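Local coordinates for protein gingipain R2 Pro-Domain (Porphyromonas gingivalis, PDB 4IEF) that probably keeps the arginine-specific cysteine protease gingipain R2 latent as its propeptide, by binding the catalytic domain, and may assist its folding, at residues A[12-17]-A[31-36]; A[90-95]-A[160-165]; A[100-105]-A[112-117]; A[133-138]-A[147-152]. All blocks are in the same frame, centred on the assembly; numbering follows the deposited sequence.

The four contacts illustrate how the chemistry of a contact follows its place in a beta-rich fold. Interactions 2 and 4 are antiparallel strand pairings in one sheet, where strands 162-176 and 144-157 are neighbours; interactions 1 and 3 join loops and depend on side chains bonding to backbone or to each other. Interaction 4 lies closest to the centre of the chain and packs an apolar face inward, whereas interaction 2 is a sheet end whose rim carries charged groups. Interaction 1 touches interaction 2 through Leu-35 and Ile-165. Interaction 3 stands apart, its nearest atoms about 11 Å or more from the others. Both it and interaction 4 meet the partner protein.

Interaction 1: A[12-17]-A[31-36]; sequences RNPQVR and RMDNLQ
Gln-15 NE2 donates to Asp-33 OD2 at 3.0 Å, with the acceptor close to the plane of the glutamine amide and using its anti lone pair, the one turned away from OD1. Amide and carboxylate stand almost perpendicular, 89° apart. Since OD1 is bonded to Thr-53, both oxygens of the carboxylate are gripped and its rotation is restrained. Deeper in, Asn-13 ND2 reaches Arg-31 O at 3.2 Å, the carbonyl lying somewhat out of the amide plane. With CG anti to the backbone N (chi1 -169°), the asparagine also turns OD1 to accept from Gln-15 N at 3.0 Å, an Asx turn within the type I turn from Asn-13 to Val-16. Around these bonds the packing is close: Gln-15 CB meets Arg-31 CB at 3.5 Å as the two chains cross at about a right angle, and Asn-13 OD1 rests 3.4 Å from Asp-33 CB. At the outer end of the contact, Arg-17 NH1 and Arg-31 NH1 approach to 3.6 Å, a like-charge pair probably eased by the salt bridge of Arg-31 to Glu-168. The contact closes the open end of the hairpin of strands 17-22 and 25-31, with Val-16 packed on strand 69-74 and Met-32 on strand 144-157.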
loop_
_atom_site.group_PDB
_atom_site.type_symbol
_atom_site.label_atom_id
_atom_site.label_comp_id
_atom_site.label_asym_id
_atom_site.label_seq_id
_atom_site.Cartn_x
_atom_site.Cartn_y
_atom_site.Cartn_z
ATOM N N ARG A 12 -10.229 -1.259 -14.292
ATOM C CA ARG A 12 -10.005 0.028 -14.945
ATOM C C ARG A 12 -10.889 0.182 -16.173
ATOM O O ARG A 12 -10.981 -0.749 -16.976
ATOM C CB ARG A 12 -8.534 0.185 -15.353
ATOM C CG ARG A 12 -8.114 1.636 -15.547
ATOM C CD ARG A 12 -6.858 1.766 -16.382
ATOM N NE ARG A 12 -7.140 2.275 -17.726
ATOM C CZ ARG A 12 -7.070 1.550 -18.839
ATOM N NH1 ARG A 12 -7.335 2.102 -20.014
ATOM N NH2 ARG A 12 -6.722 0.270 -18.787
ATOM N N ASN A 13 -11.519 1.365 -16.330
ATOM C CA ASN A 13 -12.365 1.656 -17.489
ATOM C C ASN A 13 -11.453 2.003 -18.680
ATOM O O ASN A 13 -10.722 2.998 -18.607
ATOM C CB ASN A 13 -13.370 2.773 -17.182
ATOM C CG ASN A 13 -14.453 2.982 -18.221
ATOM O OD1 ASN A 13 -14.252 2.856 -19.432
ATOM N ND2 ASN A 13 -15.621 3.385 -17.768
ATOM N N PRO A 14 -11.446 1.179 -19.762
ATOM C CA PRO A 14 -10.539 1.454 -20.894
ATOM C C PRO A 14 -10.981 2.618 -21.772
ATOM O O PRO A 14 -10.179 3.133 -22.552
ATOM C CB PRO A 14 -10.556 0.145 -21.702
ATOM C CG PRO A 14 -11.331 -0.847 -20.876
ATOM C CD PRO A 14 -12.235 -0.045 -20.002
ATOM N N GLN A 15 -12.257 3.017 -21.658
ATOM C CA GLN A 15 -12.851 4.089 -22.451
ATOM C C GLN A 15 -12.555 5.481 -21.837
ATOM O O GLN A 15 -12.760 6.498 -22.508
ATOM C CB GLN A 15 -14.356 3.846 -22.628
ATOM C CG GLN A 15 -14.669 2.583 -23.431
ATOM C CD GLN A 15 -16.041 2.607 -24.055
ATOM O OE1 GLN A 15 -16.316 3.374 -24.985
ATOM N NE2 GLN A 15 -16.919 1.723 -23.595
ATOM N N VAL A 16 -12.028 5.521 -20.594
ATOM C CA VAL A 16 -11.624 6.770 -19.937
ATOM C C VAL A 16 -10.220 7.112 -20.457
ATOM O O VAL A 16 -9.288 6.324 -20.274
ATOM C CB VAL A 16 -11.709 6.702 -18.384
ATOM C CG1 VAL A 16 -11.175 7.982 -17.737
ATOM C CG2 VAL A 16 -13.145 6.447 -17.939
ATOM N N ARG A 17 -10.097 8.248 -21.177
ATOM C CA ARG A 17 -8.823 8.663 -21.774
ATOM C C ARG A 17 -8.566 10.169 -21.669
ATOM O O ARG A 17 -9.505 10.968 -21.669
ATOM C CB ARG A 17 -8.715 8.209 -23.248
ATOM C CG ARG A 17 -9.715 8.821 -24.239
ATOM C CD ARG A 17 -9.292 8.503 -25.666
ATOM N NE ARG A 17 -10.097 9.204 -26.670
ATOM C CZ ARG A 17 -10.962 8.615 -27.490
ATOM N NH1 ARG A 17 -11.166 7.304 -27.423
ATOM N NH2 ARG A 17 -11.645 9.334 -28.371
ATOM N N ARG A 31 -16.321 7.622 -20.829
ATOM C CA ARG A 31 -17.287 6.904 -21.642
ATOM C C ARG A 31 -17.822 5.743 -20.819
ATOM O O ARG A 31 -17.049 5.073 -20.124
ATOM C CB ARG A 31 -16.697 6.456 -22.981
ATOM C CG ARG A 31 -16.765 7.535 -24.055
ATOM C CD ARG A 31 -16.055 7.114 -25.323
ATOM N NE ARG A 31 -16.262 8.083 -26.397
ATOM C CZ ARG A 31 -15.641 8.052 -27.572
ATOM N NH1 ARG A 31 -14.747 7.105 -27.834
ATOM N NH2 ARG A 31 -15.900 8.971 -28.490
ATOM N N MET A 32 -19.157 5.561 -20.829
ATOM C CA MET A 32 -19.829 4.498 -20.080
ATOM C C MET A 32 -19.384 3.123 -20.598
ATOM O O MET A 32 -19.404 2.876 -21.804
ATOM C CB MET A 32 -21.361 4.646 -20.157
ATOM C CG MET A 32 -22.121 3.633 -19.292
ATOM S SD MET A 32 -21.698 3.698 -17.527
ATOM C CE MET A 32 -22.747 5.054 -17.005
ATOM N N ASP A 33 -18.974 2.247 -19.675
ATOM C CA ASP A 33 -18.504 0.922 -20.033
ATOM C C ASP A 33 -19.137 -0.128 -19.130
ATOM O O ASP A 33 -19.118 0.012 -17.904
ATOM C CB ASP A 33 -16.967 0.862 -19.966
ATOM C CG ASP A 33 -16.387 -0.423 -20.524
ATOM O OD1 ASP A 33 -16.045 -1.313 -19.722
ATOM O OD2 ASP A 33 -16.285 -0.538 -21.760
ATOM N N ASN A 34 -19.702 -1.176 -19.756
ATOM C CA ASN A 34 -20.345 -2.342 -19.133
ATOM C C ASN A 34 -21.366 -1.953 -18.024
ATOM O O ASN A 34 -21.332 -2.502 -16.921
ATOM C CB ASN A 34 -19.268 -3.313 -18.587
ATOM C CG ASN A 34 -19.768 -4.696 -18.227
ATOM O OD1 ASN A 34 -20.710 -5.227 -18.812
ATOM N ND2 ASN A 34 -19.129 -5.313 -17.260
ATOM N N LEU A 35 -22.276 -1.013 -18.328
ATOM C CA LEU A 35 -23.312 -0.619 -17.365
ATOM C C LEU A 35 -24.291 -1.781 -17.145
ATOM O O LEU A 35 -24.891 -2.275 -18.095
ATOM C CB LEU A 35 -24.068 0.650 -17.798
ATOM C CG LEU A 35 -25.260 1.057 -16.906
ATOM C CD1 LEU A 35 -24.794 1.677 -15.591
ATOM C CD2 LEU A 35 -26.189 1.994 -17.647
ATOM N N GLN A 36 -24.408 -2.234 -15.890
ATOM C CA GLN A 36 -25.298 -3.338 -15.498
ATOM C C GLN A 36 -26.183 -2.927 -14.326
ATOM O O GLN A 36 -25.837 -2.007 -13.582
ATOM C CB GLN A 36 -24.500 -4.614 -15.127
ATOM C CG GLN A 36 -23.453 -5.039 -16.162
ATOM C CD GLN A 36 -23.507 -6.483 -16.590
ATOM O OE1 GLN A 36 -22.528 -7.218 -16.447
ATOM N NE2 GLN A 36 -24.604 -6.887 -17.227
#

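Interaction 2: A[90-95]-A[160-165]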
loop_
_atom_site.group_PDB
_atom_site.type_symbol
_atom_site.label_atom_id
_atom_site.label_comp_id
_atom_site.label_asym_id
_atom_site.label_seq_id
_atom_site.Cartn_x
_atom_site.Cartn_y
_atom_site.Cartn_z
ATOM N N PHE A 90 -26.365 11.991 -23.070
ATOM C CA PHE A 90 -27.072 11.048 -22.206
ATOM C C PHE A 90 -28.301 10.432 -22.889
ATOM O O PHE A 90 -28.833 10.977 -23.858
ATOM C CB PHE A 90 -27.467 11.687 -20.851
ATOM C CG PHE A 90 -28.625 12.662 -20.845
ATOM C CD1 PHE A 90 -29.938 12.209 -20.755
ATOM C CD2 PHE A 90 -28.400 14.032 -20.856
ATOM C CE1 PHE A 90 -31.003 13.107 -20.749
ATOM C CE2 PHE A 90 -29.465 14.928 -20.814
ATOM C CZ PHE A 90 -30.761 14.461 -20.767
ATOM N N ILE A 91 -28.742 9.291 -22.341
ATOM C CA ILE A 91 -29.945 8.559 -22.735
ATOM C C ILE A 91 -30.818 8.439 -21.482
ATOM O O ILE A 91 -30.291 8.423 -20.362
ATOM C CB ILE A 91 -29.659 7.183 -23.416
ATOM C CG1 ILE A 91 -28.704 6.297 -22.581
ATOM C CG2 ILE A 91 -29.140 7.377 -24.841
ATOM C CD1 ILE A 91 -28.879 4.775 -22.793
ATOM N N GLU A 92 -32.138 8.404 -21.660
ATOM C CA GLU A 92 -33.057 8.324 -20.534
ATOM C C GLU A 92 -33.690 6.949 -20.410
ATOM O O GLU A 92 -34.103 6.352 -21.407
ATOM C CB GLU A 92 -34.152 9.392 -20.638
ATOM C CG GLU A 92 -33.748 10.721 -20.026
ATOM C CD GLU A 92 -34.865 11.687 -19.675
ATOM O OE1 GLU A 92 -36.048 11.375 -19.939
ATOM O OE2 GLU A 92 -34.547 12.767 -19.127
ATOM N N LYS A 93 -33.756 6.456 -19.166
ATOM C CA LYS A 93 -34.383 5.200 -18.778
ATOM C C LYS A 93 -35.560 5.558 -17.859
ATOM O O LYS A 93 -35.348 6.138 -16.787
ATOM C CB LYS A 93 -33.356 4.280 -18.100
ATOM C CG LYS A 93 -33.481 2.822 -18.506
ATOM C CD LYS A 93 -32.640 1.917 -17.610
ATOM C CE LYS A 93 -32.930 0.453 -17.848
ATOM N NZ LYS A 93 -32.428 -0.399 -16.738
ATOM N N LYS A 94 -36.799 5.297 -18.315
ATOM C CA LYS A 94 -38.002 5.662 -17.563
ATOM C C LYS A 94 -38.553 4.504 -16.725
ATOM O O LYS A 94 -38.305 3.336 -17.032
ATOM C CB LYS A 94 -39.084 6.214 -18.497
ATOM C CG LYS A 94 -38.798 7.642 -18.943
ATOM C CD LYS A 94 -39.975 8.257 -19.669
ATOM C CE LYS A 94 -39.649 9.650 -20.148
ATOM N NZ LYS A 94 -40.626 10.132 -21.160
ATOM N N ASP A 95 -39.297 4.863 -15.650
ATOM C CA ASP A 95 -39.942 3.988 -14.658
ATOM C C ASP A 95 -38.924 2.998 -14.057
ATOM O O ASP A 95 -39.160 1.790 -13.980
ATOM C CB ASP A 95 -41.173 3.268 -15.247
ATOM C CG ASP A 95 -42.147 2.743 -14.205
ATOM O OD1 ASP A 95 -42.512 3.515 -13.282
ATOM O OD2 ASP A 95 -42.563 1.570 -14.323
ATOM N N THR A 160 -39.922 11.166 -10.297
ATOM C CA THR A 160 -40.349 10.854 -11.671
ATOM C C THR A 160 -39.907 9.442 -12.108
ATOM O O THR A 160 -40.381 8.953 -13.141
ATOM C CB THR A 160 -39.838 11.913 -12.668
ATOM O OG1 THR A 160 -38.415 11.862 -12.723
ATOM C CG2 THR A 160 -40.309 13.324 -12.335
ATOM N N LYS A 161 -38.990 8.802 -11.334
ATOM C CA LYS A 161 -38.419 7.461 -11.593
ATOM C C LYS A 161 -37.645 7.456 -12.930
ATOM O O LYS A 161 -37.615 6.446 -13.643
ATOM C CB LYS A 161 -39.510 6.355 -11.566
ATOM C CG LYS A 161 -40.070 6.081 -10.165
ATOM C CD LYS A 161 -41.104 4.958 -10.134
ATOM C CE LYS A 161 -40.489 3.577 -10.063
ATOM N NZ LYS A 161 -41.484 2.551 -9.653
ATOM N N THR A 162 -37.013 8.597 -13.255
ATOM C CA THR A 162 -36.254 8.762 -14.486
ATOM C C THR A 162 -34.753 8.728 -14.187
ATOM O O THR A 162 -34.249 9.470 -13.330
ATOM C CB THR A 162 -36.684 10.046 -15.217
ATOM O OG1 THR A 162 -38.092 9.977 -15.485
ATOM C CG2 THR A 162 -35.936 10.256 -16.523
ATOM N N LEU A 163 -34.052 7.848 -14.910
ATOM C CA LEU A 163 -32.614 7.715 -14.816
ATOM C C LEU A 163 -31.965 8.212 -16.102
ATOM O O LEU A 163 -32.340 7.783 -17.195
ATOM C CB LEU A 163 -32.201 6.260 -14.526
ATOM C CG LEU A 163 -30.686 5.978 -14.441
ATOM C CD1 LEU A 163 -30.110 6.374 -13.075
ATOM C CD2 LEU A 163 -30.395 4.528 -14.729
ATOM N N ARG A 164 -30.995 9.117 -15.956
ATOM C CA ARG A 164 -30.204 9.660 -17.055
ATOM C C ARG A 164 -28.848 8.957 -17.066
ATOM O O ARG A 164 -28.132 8.985 -16.063
ATOM C CB ARG A 164 -30.052 11.184 -16.928
ATOM C CG ARG A 164 -31.325 11.933 -17.267
ATOM C CD ARG A 164 -31.170 13.423 -17.056
ATOM N NE ARG A 164 -32.404 14.139 -17.383
ATOM C CZ ARG A 164 -32.581 15.446 -17.215
ATOM N NH1 ARG A 164 -31.605 16.198 -16.718
ATOM N NH2 ARG A 164 -33.735 16.012 -17.540
ATOM N N ILE A 165 -28.543 8.266 -18.173
ATOM C CA ILE A 165 -27.296 7.529 -18.355
ATOM C C ILE A 165 -26.394 8.333 -19.284
ATOM O O ILE A 165 -26.660 8.404 -20.481
ATOM C CB ILE A 165 -27.547 6.081 -18.883
ATOM C CG1 ILE A 165 -28.430 5.265 -17.904
ATOM C CG2 ILE A 165 -26.212 5.357 -19.172
ATOM C CD1 ILE A 165 -29.307 4.188 -18.549
#
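An antiparallel strand pair, 79-93 against 162-176, ends here, with Ile-91 facing Ile-165 and Lys-93 facing Leu-163 as hydrogen-bonded pairs and Glu-92 facing Arg-164 as the non-hydrogen-bonded pair between them. Four backbone bonds hold the register, among them Ile-165 N to Ile-91 O at 2.8 Å. The face of Glu-92 and Arg-164 carries a salt bridge in which Arg-164 NE donates to the anti lone pair of Glu-92 OE2 at 3.1 Å; carboxylate and guanidinium are nearly coplanar, 21° apart. Phe-90 CG sits between backbone N and carbonyl carbon (chi1 75°), which brings the ring over the extended arginine: Arg-164 CD lies 4.0 Å from the Phe-90 centroid in a CH-pi contact, while Phe-90 CZ lies over one face of the guanidinium, off its centre. Arg-164 also has a cation-pi contact with Phe-127. The other face carries Ile-91 CG1, 3.9 Å from Ile-165 CB. Past the strand, Asp-95 OD1 and Lys-161 NZ form only a long salt bridge of 3.9 Å. This is a regular antiparallel pair within the sheet; the classic G1 bulge, Lys-161 and Thr-162 set against Asn-157, belongs to the adjoining hairpin of strands 144-157 and 162-176.

Interaction 3: A[100-105]-A[112-117]; sequences PSKGVI and DQIPYV
Lys-102 leaves the backbone with CG anti to its own carbonyl carbon (chi1 -71°) and then runs fully extended, which carries its end across to Tyr-116. The tyrosine has the same kind of first torsion (chi1 -73°), and its ring, packed on strand 36-42, is turned so that one face receives the lysine. CE sits over the middle of the ring, 3.5 Å from the centroid, in a CH-pi contact. NZ, one bond farther, lies off-centre at 4.4 Å from the same centroid in a cation-pi contact and is also a donor to Ile-114 O at 2.9 Å, with Pro-111 O as a further acceptor. Pro-100 meets the ring from another side: its carbonyl O lies in the ring plane at the edge, 3.1 Å from CD2, while its CD touches Tyr-116 CB at 3.8 Å. Farther along, Ile-105 CG2 and Ile-114 CD1 meet at 3.8 Å, the two side chains running opposite ways. Ser-101 OG accepts from Gly-103 N at 3.1 Å, an ST turn, and is also hydrogen-bonded to Ser-59 O. Ile-105 and Asp-112 bond to the backbone of the partner protein. The ammonium group is probably stabilised by carbonyl dipoles and the ring's pi face, no carboxylate of the two segments touching it, and it ties together two parts of the long loop between strands 79-93 and 133-141.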
loop_
_atom_site.group_PDB
_atom_site.type_symbol
_atom_site.label_atom_id
_atom_site.label_comp_id
_atom_site.label_asym_id
_atom_site.label_seq_id
_atom_site.Cartn_x
_atom_site.Cartn_y
_atom_site.Cartn_z
ATOM N N PRO A 100 -31.622 2.375 -2.770
ATOM C CA PRO A 100 -31.001 3.403 -1.928
ATOM C C PRO A 100 -29.674 2.913 -1.348
ATOM O O PRO A 100 -29.494 1.715 -1.112
ATOM C CB PRO A 100 -32.052 3.640 -0.844
ATOM C CG PRO A 100 -32.749 2.337 -0.716
ATOM C CD PRO A 100 -32.653 1.620 -2.028
ATOM N N SER A 101 -28.737 3.836 -1.131
ATOM C CA SER A 101 -27.429 3.476 -0.597
ATOM C C SER A 101 -27.503 3.043 0.862
ATOM O O SER A 101 -28.276 3.597 1.643
ATOM C CB SER A 101 -26.449 4.628 -0.748
ATOM O OG SER A 101 -25.153 4.253 -0.315
ATOM N N LYS A 102 -26.701 2.031 1.208
ATOM C CA LYS A 102 -26.559 1.518 2.570
ATOM C C LYS A 102 -25.511 2.353 3.322
ATOM O O LYS A 102 -25.353 2.209 4.536
ATOM C CB LYS A 102 -26.142 0.036 2.548
ATOM C CG LYS A 102 -27.233 -0.917 2.097
ATOM C CD LYS A 102 -26.767 -2.357 2.234
ATOM C CE LYS A 102 -27.769 -3.309 1.636
ATOM N NZ LYS A 102 -27.384 -4.728 1.854
ATOM N N GLY A 103 -24.819 3.216 2.580
ATOM C CA GLY A 103 -23.770 4.082 3.099
ATOM C C GLY A 103 -22.503 3.304 3.373
ATOM O O GLY A 103 -22.304 2.213 2.821
ATOM N N VAL A 104 -21.635 3.863 4.226
ATOM C CA VAL A 104 -20.393 3.209 4.621
ATOM C C VAL A 104 -20.760 2.099 5.608
ATOM O O VAL A 104 -21.359 2.371 6.653
ATOM C CB VAL A 104 -19.333 4.197 5.190
ATOM C CG1 VAL A 104 -18.091 3.454 5.680
ATOM C CG2 VAL A 104 -18.949 5.252 4.153
ATOM N N ILE A 105 -20.459 0.851 5.233
ATOM C CA ILE A 105 -20.715 -0.327 6.060
ATOM C C ILE A 105 -19.403 -0.709 6.758
ATOM O O ILE A 105 -18.360 -0.756 6.113
ATOM C CB ILE A 105 -21.306 -1.505 5.220
ATOM C CG1 ILE A 105 -22.668 -1.126 4.600
ATOM C CG2 ILE A 105 -21.427 -2.794 6.058
ATOM C CD1 ILE A 105 -23.139 -2.044 3.450
ATOM N N ASP A 112 -25.256 -8.385 4.187
ATOM C CA ASP A 112 -26.336 -9.256 3.708
ATOM C C ASP A 112 -27.557 -9.154 4.637
ATOM O O ASP A 112 -28.679 -9.399 4.200
ATOM C CB ASP A 112 -25.859 -10.728 3.614
ATOM C CG ASP A 112 -24.448 -10.977 3.070
ATOM O OD1 ASP A 112 -23.856 -10.042 2.480
ATOM O OD2 ASP A 112 -23.945 -12.113 3.225
ATOM N N GLN A 113 -27.325 -8.773 5.906
ATOM C CA GLN A 113 -28.344 -8.600 6.947
ATOM C C GLN A 113 -28.822 -7.138 7.064
ATOM O O GLN A 113 -29.795 -6.881 7.776
ATOM C CB GLN A 113 -27.802 -9.080 8.297
ATOM C CG GLN A 113 -27.888 -10.587 8.511
ATOM C CD GLN A 113 -27.149 -11.044 9.747
ATOM O OE1 GLN A 113 -26.681 -12.177 9.808
ATOM N NE2 GLN A 113 -27.017 -10.191 10.763
ATOM N N ILE A 114 -28.151 -6.190 6.374
ATOM C CA ILE A 114 -28.519 -4.770 6.377
ATOM C C ILE A 114 -29.513 -4.547 5.224
ATOM O O ILE A 114 -29.202 -4.893 4.082
ATOM C CB ILE A 114 -27.286 -3.818 6.305
ATOM C CG1 ILE A 114 -26.348 -4.028 7.515
ATOM C CG2 ILE A 114 -27.721 -2.345 6.209
ATOM C CD1 ILE A 114 -24.917 -3.516 7.328
ATOM N N PRO A 115 -30.723 -4.003 5.489
ATOM C CA PRO A 115 -31.678 -3.827 4.393
ATOM C C PRO A 115 -31.473 -2.508 3.660
ATOM O O PRO A 115 -30.828 -1.590 4.176
ATOM C CB PRO A 115 -33.031 -3.866 5.109
ATOM C CG PRO A 115 -32.747 -3.309 6.475
ATOM C CD PRO A 115 -31.285 -3.528 6.772
ATOM N N TYR A 116 -32.037 -2.412 2.456
ATOM C CA TYR A 116 -32.028 -1.181 1.676
ATOM C C TYR A 116 -33.139 -0.290 2.238
ATOM O O TYR A 116 -34.302 -0.695 2.234
ATOM C CB TYR A 116 -32.231 -1.497 0.184
ATOM C CG TYR A 116 -31.026 -2.135 -0.478
ATOM C CD1 TYR A 116 -30.908 -3.518 -0.572
ATOM C CD2 TYR A 116 -30.022 -1.356 -1.035
ATOM C CE1 TYR A 116 -29.805 -4.111 -1.190
ATOM C CE2 TYR A 116 -28.922 -1.934 -1.663
ATOM C CZ TYR A 116 -28.813 -3.313 -1.737
ATOM O OH TYR A 116 -27.713 -3.874 -2.344
ATOM N N VAL A 117 -32.776 0.862 2.808
ATOM C CA VAL A 117 -33.731 1.786 3.418
ATOM C C VAL A 117 -33.708 3.112 2.642
ATOM O O VAL A 117 -32.647 3.693 2.411
ATOM C CB VAL A 117 -33.497 1.964 4.955
ATOM C CG1 VAL A 117 -32.068 2.393 5.275
ATOM C CG2 VAL A 117 -34.518 2.906 5.594
#

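Interaction 4: A[133-138]-A[147-152]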
loop_
_atom_site.group_PDB
_atom_site.type_symbol
_atom_site.label_atom_id
_atom_site.label_comp_id
_atom_site.label_asym_id
_atom_site.label_seq_id
_atom_site.Cartn_x
_atom_site.Cartn_y
_atom_site.Cartn_z
ATOM N N ALA A 133 -20.000 16.289 -12.877
ATOM C CA ALA A 133 -18.551 16.366 -12.692
ATOM C C ALA A 133 -18.179 17.265 -11.509
ATOM O O ALA A 133 -18.685 18.386 -11.391
ATOM C CB ALA A 133 -17.875 16.863 -13.956
ATOM N N THR A 134 -17.307 16.757 -10.622
ATOM C CA THR A 134 -16.816 17.481 -9.443
ATOM C C THR A 134 -15.303 17.278 -9.252
ATOM O O THR A 134 -14.701 16.406 -9.889
ATOM C CB THR A 134 -17.544 17.036 -8.154
ATOM O OG1 THR A 134 -17.202 15.676 -7.854
ATOM C CG2 THR A 134 -19.067 17.268 -8.191
ATOM N N LEU A 135 -14.710 18.066 -8.348
ATOM C CA LEU A 135 -13.315 17.946 -7.943
ATOM C C LEU A 135 -13.254 17.628 -6.463
ATOM O O LEU A 135 -14.011 18.210 -5.679
ATOM C CB LEU A 135 -12.507 19.229 -8.232
ATOM C CG LEU A 135 -12.129 19.526 -9.687
ATOM C CD1 LEU A 135 -11.611 20.928 -9.816
ATOM C CD2 LEU A 135 -11.079 18.555 -10.213
ATOM N N SER A 136 -12.358 16.709 -6.074
ATOM C CA SER A 136 -12.129 16.397 -4.669
ATOM C C SER A 136 -11.094 17.402 -4.127
ATOM O O SER A 136 -10.526 18.157 -4.915
ATOM C CB SER A 136 -11.678 14.949 -4.497
ATOM O OG SER A 136 -12.766 14.060 -4.700
ATOM N N ASP A 137 -10.877 17.446 -2.799
ATOM C CA ASP A 137 -9.936 18.375 -2.167
ATOM C C ASP A 137 -8.503 18.182 -2.686
ATOM O O ASP A 137 -8.064 17.039 -2.815
ATOM C CB ASP A 137 -9.968 18.219 -0.637
ATOM C CG ASP A 137 -11.235 18.741 0.020
ATOM O OD1 ASP A 137 -11.872 19.648 -0.554
ATOM O OD2 ASP A 137 -11.561 18.276 1.125
ATOM N N PRO A 138 -7.771 19.276 -3.009
ATOM C CA PRO A 138 -6.396 19.111 -3.529
ATOM C C PRO A 138 -5.434 18.529 -2.499
ATOM O O PRO A 138 -5.579 18.760 -1.296
ATOM C CB PRO A 138 -5.979 20.529 -3.921
ATOM C CG PRO A 138 -6.866 21.422 -3.121
ATOM C CD PRO A 138 -8.159 20.700 -2.936
ATOM N N GLN A 147 -5.092 16.612 -7.716
ATOM C CA GLN A 147 -6.524 16.780 -7.495
ATOM C C GLN A 147 -7.288 15.704 -8.272
ATOM O O GLN A 147 -6.947 15.402 -9.420
ATOM C CB GLN A 147 -7.005 18.194 -7.859
ATOM C CG GLN A 147 -8.279 18.572 -7.104
ATOM C CD GLN A 147 -8.596 20.043 -7.079
ATOM O OE1 GLN A 147 -7.893 20.872 -7.651
ATOM N NE2 GLN A 147 -9.675 20.401 -6.402
ATOM N N VAL A 148 -8.311 15.122 -7.632
ATOM C CA VAL A 148 -9.121 14.063 -8.230
ATOM C C VAL A 148 -10.375 14.655 -8.880
ATOM O O VAL A 148 -11.104 15.418 -8.242
ATOM C CB VAL A 148 -9.473 12.958 -7.198
ATOM C CG1 VAL A 148 -10.386 11.891 -7.806
ATOM C CG2 VAL A 148 -8.208 12.319 -6.626
ATOM N N VAL A 149 -10.610 14.294 -10.155
ATOM C CA VAL A 149 -11.810 14.679 -10.896
ATOM C C VAL A 149 -12.802 13.486 -10.821
ATOM O O VAL A 149 -12.405 12.336 -11.022
ATOM C CB VAL A 149 -11.536 15.181 -12.353
ATOM C CG1 VAL A 149 -10.905 14.109 -13.244
ATOM C CG2 VAL A 149 -12.802 15.753 -12.993
ATOM N N ASN A 150 -14.066 13.765 -10.476
ATOM C CA ASN A 150 -15.108 12.739 -10.365
ATOM C C ASN A 150 -16.191 12.916 -11.423
ATOM O O ASN A 150 -16.760 14.003 -11.565
ATOM C CB ASN A 150 -15.753 12.760 -8.971
ATOM C CG ASN A 150 -14.751 12.946 -7.863
ATOM O OD1 ASN A 150 -13.876 12.102 -7.648
ATOM N ND2 ASN A 150 -14.796 14.097 -7.204
ATOM N N PHE A 151 -16.482 11.834 -12.145
ATOM C CA PHE A 151 -17.564 11.792 -13.124
ATOM C C PHE A 151 -18.757 11.127 -12.485
ATOM O O PHE A 151 -18.594 10.051 -11.913
ATOM C CB PHE A 151 -17.146 11.013 -14.380
ATOM C CG PHE A 151 -16.013 11.606 -15.174
ATOM C CD1 PHE A 151 -14.706 11.170 -14.983
ATOM C CD2 PHE A 151 -16.254 12.583 -16.137
ATOM C CE1 PHE A 151 -13.658 11.700 -15.744
ATOM C CE2 PHE A 151 -15.210 13.110 -16.894
ATOM C CZ PHE A 151 -13.919 12.665 -16.693
ATOM N N ALA A 152 -19.937 11.759 -12.541
ATOM C CA ALA A 152 -21.182 11.189 -12.022
ATOM C C ALA A 152 -22.115 10.969 -13.235
ATOM O O ALA A 152 -22.920 11.842 -13.570
ATOM C CB ALA A 152 -21.799 12.101 -10.964
HETATM O O HOH W 1 -8.445 14.976 -4.962
#
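Asn-150 and Thr-134, facing each other as a hydrogen-bonded pair of the antiparallel hairpin 133-141/144-157, cross their side chains obliquely on one face of the sheet. The asparagine amide is presented almost edge-on to its neighbours: ND2 donates to Thr-134 OG1 at 3.0 Å and to Ser-136 OG at 3.2 Å, both acceptors lying within 7° of the amide plane. The two N-H bonds thus clasp residues two apart on the opposing strand and fix the rotation of the amide. Thr-134 OG1 lies between backbone N and carbonyl carbon (chi1 67°), where it comes within reach of that amide. Below, the paired backbone is bound by Asn-150 N to Thr-134 O at 2.8 Å and Ser-136 N to Val-148 O at 2.8 Å.

Where the regular pairing breaks off, Gln-147 takes over from the backbone. Its extended chain runs beside the Pro-138 ring and crosses Leu-135 at about a right angle; NE2 donates to Ser-136 O at 2.8 Å. A water accepts a hydrogen bond from Val-148 N at 2.7 Å and donates one to Asp-137 O. The other face is apolar: Leu-135 CD2 meets Val-149 CB at 4.0 Å, and both pack on Val-83 of strand 79-93.

Asn-150 OD1 is bonded to Ser-70 and to a basic side chain of the other protein; Ser-136 OG is likewise bonded to a basic side chain there. With both ND2 hydrogens of Asn-150 used inside the hairpin, this polar face is probably preorganised to accept the partner, while the apolar face packs against strands 79-93 and 162-176.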